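Local coordinates for uncharacterized protein DR_0571 (Deinococcus radiodurans R1, PDB 3C4N), which is of unknown function but binds ADP and is probably an FAD-dependent oxidoreductase of the DAO type, at residues L81-W86 and R255-L260; V85-D90 and V270-G275; E117-P122 and T277-N282; H293-G298 and G347-L352. One frame throughout, in Å; residues are numbered along the deposited sequence.

Contact 1: residues L81-W86 and R255-L260; sequences LAPGVW and RQFPRL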
# COMPACT_ATOMS: atom_id res chain seq x y z
N LEU A 81 5.10 9.53 -16.42
CA LEU A 81 5.16 10.33 -17.66
C LEU A 81 5.69 9.56 -18.87
O LEU A 81 5.59 10.03 -20.01
CB LEU A 81 6.04 11.57 -17.46
CG LEU A 81 5.67 12.58 -16.35
CD1 LEU A 81 6.68 13.75 -16.31
CD2 LEU A 81 4.27 13.10 -16.59
N ALA A 82 6.28 8.39 -18.64
CA ALA A 82 6.81 7.60 -19.74
C ALA A 82 5.70 7.37 -20.78
O ALA A 82 4.57 7.08 -20.42
CB ALA A 82 7.35 6.26 -19.22
N PRO A 83 6.01 7.52 -22.07
CA PRO A 83 4.99 7.31 -23.10
C PRO A 83 4.50 5.88 -23.25
O PRO A 83 3.45 5.66 -23.86
CB PRO A 83 5.65 7.86 -24.36
CG PRO A 83 7.09 7.67 -24.11
CD PRO A 83 7.24 8.08 -22.67
N GLY A 84 5.22 4.92 -22.70
CA GLY A 84 4.80 3.53 -22.83
C GLY A 84 4.70 3.03 -24.27
O GLY A 84 3.66 2.52 -24.70
N VAL A 85 5.78 3.18 -25.03
CA VAL A 85 5.79 2.73 -26.41
C VAL A 85 6.69 1.52 -26.61
O VAL A 85 7.90 1.61 -26.41
CB VAL A 85 6.31 3.82 -27.37
CG1 VAL A 85 6.31 3.29 -28.79
CG2 VAL A 85 5.46 5.06 -27.27
N TRP A 86 6.11 0.39 -26.98
CA TRP A 86 6.92 -0.79 -27.23
C TRP A 86 7.11 -0.83 -28.74
O TRP A 86 6.14 -0.94 -29.50
CB TRP A 86 6.22 -2.07 -26.80
CG TRP A 86 7.13 -3.27 -26.84
CD1 TRP A 86 7.78 -3.83 -25.78
CD2 TRP A 86 7.51 -4.04 -27.99
NE1 TRP A 86 8.54 -4.89 -26.20
CE2 TRP A 86 8.39 -5.04 -27.55
CE3 TRP A 86 7.19 -3.97 -29.35
CZ2 TRP A 86 8.96 -5.98 -28.43
CZ3 TRP A 86 7.75 -4.91 -30.23
CH2 TRP A 86 8.63 -5.89 -29.76
N ARG A 255 13.93 15.17 -18.85
CA ARG A 255 13.15 15.22 -20.07
C ARG A 255 11.75 15.70 -19.77
O ARG A 255 11.11 15.26 -18.82
CB ARG A 255 13.10 13.83 -20.69
CG ARG A 255 12.26 13.72 -21.93
CD ARG A 255 12.05 12.25 -22.25
NE ARG A 255 12.74 11.85 -23.46
CZ ARG A 255 12.93 10.59 -23.82
NH1 ARG A 255 12.49 9.60 -23.04
NH2 ARG A 255 13.53 10.31 -24.97
N GLN A 256 11.28 16.62 -20.60
CA GLN A 256 9.95 17.19 -20.45
C GLN A 256 9.01 16.50 -21.43
O GLN A 256 9.45 15.97 -22.45
CB GLN A 256 10.02 18.69 -20.73
CG GLN A 256 11.07 19.41 -19.90
CD GLN A 256 11.16 20.88 -20.22
OE1 GLN A 256 11.57 21.28 -21.32
NE2 GLN A 256 10.77 21.72 -19.26
N PHE A 257 7.71 16.51 -21.13
CA PHE A 257 6.74 15.88 -22.01
C PHE A 257 5.58 16.81 -22.36
O PHE A 257 4.41 16.50 -22.09
CB PHE A 257 6.19 14.60 -21.37
CG PHE A 257 7.26 13.64 -20.92
CD1 PHE A 257 7.93 13.85 -19.71
CD2 PHE A 257 7.58 12.52 -21.67
CE1 PHE A 257 8.90 12.96 -19.27
CE2 PHE A 257 8.55 11.61 -21.24
CZ PHE A 257 9.21 11.83 -20.03
N PRO A 258 5.88 17.97 -22.98
CA PRO A 258 4.81 18.90 -23.34
C PRO A 258 3.74 18.24 -24.21
O PRO A 258 4.04 17.36 -25.02
CB PRO A 258 5.55 20.03 -24.04
CG PRO A 258 6.78 19.37 -24.59
CD PRO A 258 7.19 18.43 -23.48
N ARG A 259 2.50 18.68 -24.04
CA ARG A 259 1.37 18.13 -24.80
C ARG A 259 1.01 18.91 -26.06
O ARG A 259 1.06 20.14 -26.08
CB ARG A 259 0.14 18.02 -23.91
CG ARG A 259 -1.06 17.54 -24.69
CD ARG A 259 -2.11 16.91 -23.82
NE ARG A 259 -3.36 16.93 -24.53
CZ ARG A 259 -4.20 15.98 -24.94
NH1 ARG A 259 -4.07 14.67 -24.78
NH2 ARG A 259 -5.24 16.46 -25.59
N LEU A 260 0.63 18.18 -27.10
CA LEU A 260 0.24 18.77 -28.37
C LEU A 260 -1.25 18.52 -28.60
O LEU A 260 -1.65 17.42 -28.95
CB LEU A 260 1.03 18.15 -29.51
CG LEU A 260 0.77 18.77 -30.89
CD1 LEU A 260 1.47 20.12 -31.00
CD2 LEU A 260 1.29 17.82 -31.96

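Contact 2: residues V85-D90 and V270-G275; sequences VWTAQD and VLRASG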
# COMPACT_ATOMS: atom_id res chain seq x y z
N VAL A 85 5.78 3.18 -25.03
CA VAL A 85 5.79 2.73 -26.41
C VAL A 85 6.69 1.52 -26.61
O VAL A 85 7.90 1.61 -26.41
CB VAL A 85 6.31 3.82 -27.37
CG1 VAL A 85 6.31 3.29 -28.79
CG2 VAL A 85 5.46 5.06 -27.27
N TRP A 86 6.11 0.39 -26.98
CA TRP A 86 6.92 -0.79 -27.23
C TRP A 86 7.11 -0.83 -28.74
O TRP A 86 6.14 -0.94 -29.50
CB TRP A 86 6.22 -2.07 -26.80
CG TRP A 86 7.13 -3.27 -26.84
CD1 TRP A 86 7.78 -3.83 -25.78
CD2 TRP A 86 7.51 -4.04 -27.99
NE1 TRP A 86 8.54 -4.89 -26.20
CE2 TRP A 86 8.39 -5.04 -27.55
CE3 TRP A 86 7.19 -3.97 -29.35
CZ2 TRP A 86 8.96 -5.98 -28.43
CZ3 TRP A 86 7.75 -4.91 -30.23
CH2 TRP A 86 8.63 -5.89 -29.76
N THR A 87 8.36 -0.74 -29.18
CA THR A 87 8.64 -0.77 -30.61
C THR A 87 9.91 -1.53 -30.93
O THR A 87 10.92 -1.36 -30.26
CB THR A 87 8.77 0.64 -31.20
OG1 THR A 87 9.10 0.54 -32.58
CG2 THR A 87 9.85 1.44 -30.48
N ALA A 88 9.86 -2.34 -31.98
CA ALA A 88 11.01 -3.12 -32.40
C ALA A 88 12.17 -2.21 -32.79
O ALA A 88 13.29 -2.68 -32.98
CB ALA A 88 10.64 -4.03 -33.58
N GLN A 89 11.91 -0.91 -32.89
CA GLN A 89 12.98 0.02 -33.26
C GLN A 89 13.76 0.48 -32.05
O GLN A 89 14.76 1.19 -32.17
CB GLN A 89 12.39 1.24 -34.01
CG GLN A 89 11.80 0.88 -35.37
CD GLN A 89 11.12 2.04 -36.06
OE1 GLN A 89 10.52 1.88 -37.12
NE2 GLN A 89 11.21 3.22 -35.45
N ASP A 90 13.31 0.08 -30.87
CA ASP A 90 14.02 0.46 -29.66
C ASP A 90 14.78 -0.72 -29.09
O ASP A 90 15.16 -0.72 -27.93
CB ASP A 90 13.06 1.01 -28.62
CG ASP A 90 12.64 2.43 -28.91
OD1 ASP A 90 13.16 3.04 -29.87
OD2 ASP A 90 11.78 2.95 -28.15
N VAL A 270 2.04 5.93 -33.82
CA VAL A 270 3.03 6.72 -33.11
C VAL A 270 3.95 7.23 -34.21
O VAL A 270 4.25 6.50 -35.16
CB VAL A 270 3.86 5.85 -32.12
CG1 VAL A 270 4.95 6.68 -31.47
CG2 VAL A 270 2.95 5.26 -31.05
N LEU A 271 4.39 8.48 -34.11
CA LEU A 271 5.26 9.07 -35.12
C LEU A 271 6.55 9.55 -34.47
O LEU A 271 6.55 9.99 -33.32
CB LEU A 271 4.57 10.25 -35.79
CG LEU A 271 3.23 9.94 -36.48
CD1 LEU A 271 2.41 11.23 -36.60
CD2 LEU A 271 3.49 9.32 -37.84
N ARG A 272 7.63 9.46 -35.23
CA ARG A 272 8.96 9.87 -34.79
C ARG A 272 9.67 10.63 -35.89
O ARG A 272 9.51 10.32 -37.07
CB ARG A 272 9.79 8.65 -34.43
CG ARG A 272 9.34 7.96 -33.17
CD ARG A 272 10.34 6.92 -32.71
NE ARG A 272 10.08 6.52 -31.33
CZ ARG A 272 10.74 5.58 -30.68
NH1 ARG A 272 11.72 4.92 -31.29
NH2 ARG A 272 10.43 5.29 -29.42
N ALA A 273 10.46 11.63 -35.52
CA ALA A 273 11.21 12.42 -36.50
C ALA A 273 12.45 12.99 -35.81
O ALA A 273 12.37 13.47 -34.69
CB ALA A 273 10.33 13.57 -37.04
N SER A 274 13.60 12.93 -36.48
CA SER A 274 14.84 13.44 -35.91
C SER A 274 15.00 13.15 -34.41
O SER A 274 15.57 13.96 -33.68
CB SER A 274 14.95 14.95 -36.14
OG SER A 274 15.08 15.26 -37.52
N GLY A 275 14.49 12.01 -33.96
CA GLY A 275 14.61 11.65 -32.56
C GLY A 275 13.45 12.06 -31.68
O GLY A 275 13.38 11.67 -30.52

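Contact 3: residues E117-P122 and T277-N282; sequences EVEDRP and TLRPQN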
# COMPACT_ATOMS: atom_id res chain seq x y z
N GLU A 117 -4.59 -2.31 -20.15
CA GLU A 117 -4.92 -1.68 -21.43
C GLU A 117 -3.70 -1.59 -22.34
O GLU A 117 -2.76 -0.85 -22.05
CB GLU A 117 -5.45 -0.26 -21.22
CG GLU A 117 -6.73 -0.14 -20.41
CD GLU A 117 -7.96 -0.57 -21.18
OE1 GLU A 117 -9.06 -0.58 -20.59
OE2 GLU A 117 -7.82 -0.91 -22.39
N VAL A 118 -3.73 -2.32 -23.45
CA VAL A 118 -2.63 -2.30 -24.41
C VAL A 118 -3.19 -2.37 -25.83
O VAL A 118 -3.81 -3.37 -26.21
CB VAL A 118 -1.67 -3.50 -24.22
CG1 VAL A 118 -0.52 -3.41 -25.21
CG2 VAL A 118 -1.15 -3.55 -22.80
N GLU A 119 -2.98 -1.31 -26.61
CA GLU A 119 -3.49 -1.30 -27.97
C GLU A 119 -2.39 -1.47 -29.00
O GLU A 119 -1.22 -1.19 -28.74
CB GLU A 119 -4.30 -0.02 -28.25
CG GLU A 119 -3.60 1.30 -27.94
CD GLU A 119 -3.97 1.89 -26.56
OE1 GLU A 119 -3.44 2.97 -26.22
OE2 GLU A 119 -4.77 1.29 -25.82
N ASP A 120 -2.77 -1.99 -30.17
CA ASP A 120 -1.84 -2.20 -31.27
C ASP A 120 -1.77 -0.88 -32.00
O ASP A 120 -2.79 -0.37 -32.47
CB ASP A 120 -2.35 -3.29 -32.20
CG ASP A 120 -2.53 -4.61 -31.49
OD1 ASP A 120 -1.60 -5.04 -30.79
OD2 ASP A 120 -3.61 -5.22 -31.64
N ARG A 121 -0.58 -0.32 -32.10
CA ARG A 121 -0.46 0.96 -32.75
C ARG A 121 0.86 1.00 -33.50
O ARG A 121 1.92 1.02 -32.89
CB ARG A 121 -0.51 2.05 -31.67
CG ARG A 121 -0.85 3.43 -32.15
CD ARG A 121 -0.57 4.44 -31.05
NE ARG A 121 -1.48 4.35 -29.92
CZ ARG A 121 -2.76 4.71 -29.96
NH1 ARG A 121 -3.51 4.60 -28.87
NH2 ARG A 121 -3.28 5.16 -31.09
N PRO A 122 0.81 1.00 -34.84
CA PRO A 122 2.03 1.04 -35.63
C PRO A 122 2.83 2.32 -35.36
O PRO A 122 2.25 3.36 -35.03
CB PRO A 122 1.51 0.98 -37.07
CG PRO A 122 0.21 1.69 -36.96
CD PRO A 122 -0.37 1.08 -35.70
N THR A 277 9.37 12.16 -30.62
CA THR A 277 8.23 11.25 -30.77
C THR A 277 6.87 11.92 -30.50
O THR A 277 6.75 12.75 -29.61
CB THR A 277 8.37 10.03 -29.82
OG1 THR A 277 9.61 9.36 -30.07
CG2 THR A 277 7.24 9.05 -30.03
N LEU A 278 5.87 11.56 -31.29
CA LEU A 278 4.53 12.08 -31.08
C LEU A 278 3.67 10.88 -30.67
O LEU A 278 3.29 10.04 -31.49
CB LEU A 278 4.01 12.75 -32.36
CG LEU A 278 4.74 14.05 -32.72
CD1 LEU A 278 4.20 14.66 -34.02
CD2 LEU A 278 4.58 15.05 -31.57
N ARG A 279 3.40 10.81 -29.36
CA ARG A 279 2.62 9.73 -28.77
C ARG A 279 1.16 10.11 -28.62
O ARG A 279 0.79 10.88 -27.73
CB ARG A 279 3.20 9.37 -27.39
CG ARG A 279 2.25 8.64 -26.41
CD ARG A 279 1.92 7.21 -26.83
NE ARG A 279 1.66 6.33 -25.66
CZ ARG A 279 0.45 5.97 -25.23
NH1 ARG A 279 -0.65 6.38 -25.84
NH2 ARG A 279 0.35 5.18 -24.17
N PRO A 280 0.31 9.58 -29.51
CA PRO A 280 -1.13 9.88 -29.43
C PRO A 280 -1.69 9.43 -28.08
O PRO A 280 -1.47 8.30 -27.66
CB PRO A 280 -1.71 9.10 -30.61
CG PRO A 280 -0.73 7.96 -30.79
CD PRO A 280 0.59 8.64 -30.61
N GLN A 281 -2.41 10.32 -27.41
CA GLN A 281 -2.96 9.99 -26.11
C GLN A 281 -4.01 11.01 -25.66
O GLN A 281 -3.83 12.21 -25.87
CB GLN A 281 -1.84 9.92 -25.08
CG GLN A 281 -2.27 9.43 -23.72
CD GLN A 281 -1.16 9.53 -22.69
OE1 GLN A 281 -0.12 8.85 -22.77
NE2 GLN A 281 -1.38 10.40 -21.70
N ASN A 282 -5.09 10.54 -25.05
CA ASN A 282 -6.14 11.44 -24.58
C ASN A 282 -6.65 12.37 -25.68
O ASN A 282 -6.88 13.55 -25.44
CB ASN A 282 -5.63 12.28 -23.41
CG ASN A 282 -6.22 11.85 -22.09
OD1 ASN A 282 -6.16 10.67 -21.72
ND2 ASN A 282 -6.78 12.80 -21.36
O HOH W 1 -2.44 3.76 -24.05

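Contact 4: residues H293-G298 and G347-L352; sequences HRDPHG and GAWLAL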
# COMPACT_ATOMS: atom_id res chain seq x y z
N HIS A 293 22.12 14.28 -24.73
CA HIS A 293 23.20 14.05 -23.79
C HIS A 293 22.70 14.07 -22.35
O HIS A 293 21.56 14.44 -22.09
CB HIS A 293 24.26 15.14 -23.97
CG HIS A 293 23.73 16.52 -23.80
ND1 HIS A 293 23.33 17.01 -22.57
CD2 HIS A 293 23.47 17.51 -24.69
CE1 HIS A 293 22.86 18.24 -22.72
NE2 HIS A 293 22.94 18.56 -23.99
N ARG A 294 23.57 13.68 -21.43
CA ARG A 294 23.23 13.66 -20.01
C ARG A 294 23.33 15.07 -19.42
O ARG A 294 24.10 15.90 -19.90
CB ARG A 294 24.15 12.72 -19.24
CG ARG A 294 25.60 13.17 -19.21
CD ARG A 294 26.38 12.47 -18.12
NE ARG A 294 27.79 12.85 -18.13
CZ ARG A 294 28.61 12.61 -19.15
NH1 ARG A 294 28.17 11.98 -20.23
NH2 ARG A 294 29.88 12.99 -19.08
N ASP A 295 22.56 15.32 -18.37
CA ASP A 295 22.57 16.61 -17.69
C ASP A 295 23.54 16.54 -16.52
O ASP A 295 23.57 15.55 -15.79
CB ASP A 295 21.18 16.97 -17.18
CG ASP A 295 20.22 17.31 -18.30
OD1 ASP A 295 20.56 18.17 -19.14
OD2 ASP A 295 19.11 16.73 -18.34
N PRO A 296 24.35 17.59 -16.32
CA PRO A 296 25.33 17.66 -15.23
C PRO A 296 24.72 17.55 -13.84
O PRO A 296 23.54 17.82 -13.65
CB PRO A 296 26.01 19.01 -15.46
CG PRO A 296 24.90 19.83 -16.05
CD PRO A 296 24.31 18.87 -17.06
N HIS A 297 25.55 17.16 -12.88
CA HIS A 297 25.12 17.01 -11.50
C HIS A 297 24.43 18.26 -10.98
O HIS A 297 23.32 18.19 -10.44
CB HIS A 297 26.34 16.67 -10.62
CG HIS A 297 26.01 16.47 -9.17
ND1 HIS A 297 25.63 17.50 -8.35
CD2 HIS A 297 26.02 15.36 -8.40
CE1 HIS A 297 25.41 17.04 -7.13
NE2 HIS A 297 25.65 15.74 -7.13
N GLY A 298 25.08 19.41 -11.13
CA GLY A 298 24.48 20.65 -10.67
C GLY A 298 23.72 21.34 -11.78
O GLY A 298 24.21 22.31 -12.37
N GLY A 347 7.54 17.12 -16.40
CA GLY A 347 8.92 16.69 -16.57
C GLY A 347 9.35 15.69 -15.52
O GLY A 347 8.73 15.59 -14.47
N ALA A 348 10.42 14.94 -15.80
CA ALA A 348 10.92 13.94 -14.87
C ALA A 348 12.37 13.60 -15.15
O ALA A 348 12.88 13.84 -16.25
CB ALA A 348 10.08 12.67 -14.97
N TRP A 349 13.05 13.04 -14.16
CA TRP A 349 14.44 12.65 -14.35
C TRP A 349 14.54 11.17 -14.70
O TRP A 349 13.98 10.32 -14.00
CB TRP A 349 15.27 12.93 -13.08
CG TRP A 349 15.54 14.38 -12.83
CD1 TRP A 349 14.80 15.24 -12.08
CD2 TRP A 349 16.66 15.12 -13.31
NE1 TRP A 349 15.39 16.48 -12.07
CE2 TRP A 349 16.53 16.44 -12.82
CE3 TRP A 349 17.76 14.81 -14.12
CZ2 TRP A 349 17.47 17.44 -13.10
CZ3 TRP A 349 18.70 15.81 -14.40
CH2 TRP A 349 18.54 17.11 -13.89
N LEU A 350 15.23 10.87 -15.79
CA LEU A 350 15.41 9.48 -16.20
C LEU A 350 16.86 9.10 -16.08
O LEU A 350 17.75 9.90 -16.39
CB LEU A 350 14.95 9.25 -17.65
CG LEU A 350 13.44 9.15 -17.91
CD1 LEU A 350 12.81 10.54 -17.86
CD2 LEU A 350 13.22 8.53 -19.29
N ALA A 351 17.11 7.88 -15.61
CA ALA A 351 18.47 7.41 -15.49
C ALA A 351 18.99 7.10 -16.87
O ALA A 351 18.23 6.73 -17.77
CB ALA A 351 18.53 6.15 -14.62
N LEU A 352 20.29 7.28 -17.02
CA LEU A 352 21.00 7.02 -18.25
C LEU A 352 22.09 6.03 -17.85
O LEU A 352 23.07 6.39 -17.21
CB LEU A 352 21.61 8.31 -18.80
CG LEU A 352 20.90 8.83 -20.04
CD1 LEU A 352 19.40 8.93 -19.79
CD2 LEU A 352 21.48 10.17 -20.44

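Contact 1: residues L81-W86 and R255-L260
The phenyl ring of F257 lies against L81, joining the peptide that leaves the ADP-binding side of what is probably a DAO-type, FAD-dependent oxidoreductase fold to the large mixed sheet of its other half. L81 CB makes a CH-pi contact over the ring face, 3.9 Å from the F257 centroid and 23° off the ring normal. On the same face the carbonyl oxygen of L81 sits off centre toward the rim, 3.6 Å from F257 CE2. The leucine chain then runs on past the ring: CD1 is anti to CA (chi2 180°), and this puts L81 CD1 3.6 Å from F257 CD1. P83 comes in at roughly a right angle to the aromatic side chain, its CD 4.0 Å from F257 CE2. One step outward, strand 284-288 lines both partners, with T286 against F257 and V288 against P83, while D380 of helix 379-398 packs on P83. The backbone of F257 is tied to P346. The far face of the phenyl ring is covered by CG of R255, two residues earlier, 4.0 Å above the ring plane and displaced toward the rim.

Contact 2: residues V85-D90 and V270-G275
R272 NH1 donates to D90 OD1 over 2.8 Å in an almost straight bond, with an N-H...O angle of 176°. Its twin, R272 NH2 to D90 OD2 at 3.0 Å, is nearly as straight, and the two make an end-on, bidentate salt bridge. Each carboxylate oxygen is met on its syn side, and both lie close to the guanidinium plane; the two flat groups are twisted by 26°. The arginine reaches across with its chain extended from CG to NE, and NE has a weak hydrogen bond to T277 OG1. With both ends of the carboxylate held, the guanidinium has little freedom to turn. An alanine in place of D90 would remove both acceptors and is likely to leave the R272 charge without its mate and its tip free to swing. T87 flanks the ion pair with its methyl, CG2 standing 4.0 Å from R272 NH1, while its hydroxyl OG1 is turned to D163 OD2. The arginine rises from the first strand of a beta-hairpin, 270-273 paired antiparallel with 276-281, whose turn passes through S274 and G275, both with positive phi as in a type I' turn. On the other side the chain bends after strand 85-86, and D90 N bonds to T87 O at 2.9 Å, a turn that brings the aspartate round to the hairpin. Further along the strand from R272, two buried valines face one another more loosely, V85 CG1 lying 4.5 Å from V270 CG2.

Contact 3: residues E117-P122 and T277-N282
R121 runs alongside P280, the two side chains sliding past each other in opposite directions, and meets it at CG. CB points toward the strand of P280, and CG, anti to the backbone N (chi1 -160°), carries the chain on to CD, which rests 3.5 Å from P280 CG. A bend at chi3 turns the guanidinium so that the same P280 CG lies over its face, 3.8 Å from R121 NE and 3.9 Å from R121 CZ. At the tip, NE bonds to T168 OG1, NH2 to the T268 carbonyl, and NH1 to E119 OE1 at 3.1 Å, a salt bridge approached from above the carboxylate plane. E119 OE1 also bonds to T168 OG1. R279 NH2 donates to a water doubtfully close to that oxygen; R279 NH1 stays 4.4 Å from E119 OE1, near enough for charge attraction only. R279 donates from NE to the P83 carbonyl and from NH1 to P280 O (2.8 Å). A leucine in place of R121 would probably leave E119 without its closest cationic mate. Strands 118-127 and 276-281 both pair with 270-273, and this largely buried network bridges over that middle strand, on the mixed sheet of a probable DAO-type fold.

Contact 4: residues H293-G298 and G347-L352
R294 and D295 pass L352 and W349 on an extended loop without regular secondary structure, beside strand 347-352. The nearest CA atoms are those of R294 and L352, 7.2 Å apart; D295 CA and W349 CA stand wider, at 9.6 Å. The two backbones are linked through a third: strand 251-260 pairs antiparallel with 347-352, and its R252 exchanges a backbone hydrogen bond with D295. D295 CB meets the indole of W349 at its edge, 3.9 Å from W349 CZ3, and the carboxylate plane stands at 86° to the ring. The acid is bound to other groups: OD1 forms a salt bridge with R314, and OD2 accepts from the backbone N of Y254, which probably offsets its buried charge. The indole is held too, by a cation-pi contact with R252 and by the inclined ring of Y254. L352 CD2 touches R294 CB, and R294 CA equally closely, each at 3.9 Å; the rest of the arginine turns off, because CG lies between the backbone N and the carbonyl carbon (chi1 65°) and the extended chain leads away. H293 ND1 donates to R294 O at 3.0 Å, above the carbonyl plane. The contact seats the loop after strand 284-288 on the large mixed sheet of the probable DAO-type fold, where the side chain of W349 lies about 7 Å from the bound ADP.

All four contacts reach one large mixed sheet, but they differ in distance from the nucleotide. Contacts 1 and 4 lie nearest it, with the side chains of L81 and W349 about 9 and 7 Å from ADP, and they meet where strands 251-260 and 347-352 pair: R255 N is 3.1 Å from A348 O, and L81 CD1 packs 3.8 Å from A348 CB. Contacts 2 and 3 share the hairpin, where L271 O and L278 N are 2.7 Å apart. Contact 1 runs into contact 2 through V85 and W86. Contact 2 lies away from the ADP-binding residues, and contacts 3 and 4, on opposite sides of the chain's centre, have their centres about 25 Å apart.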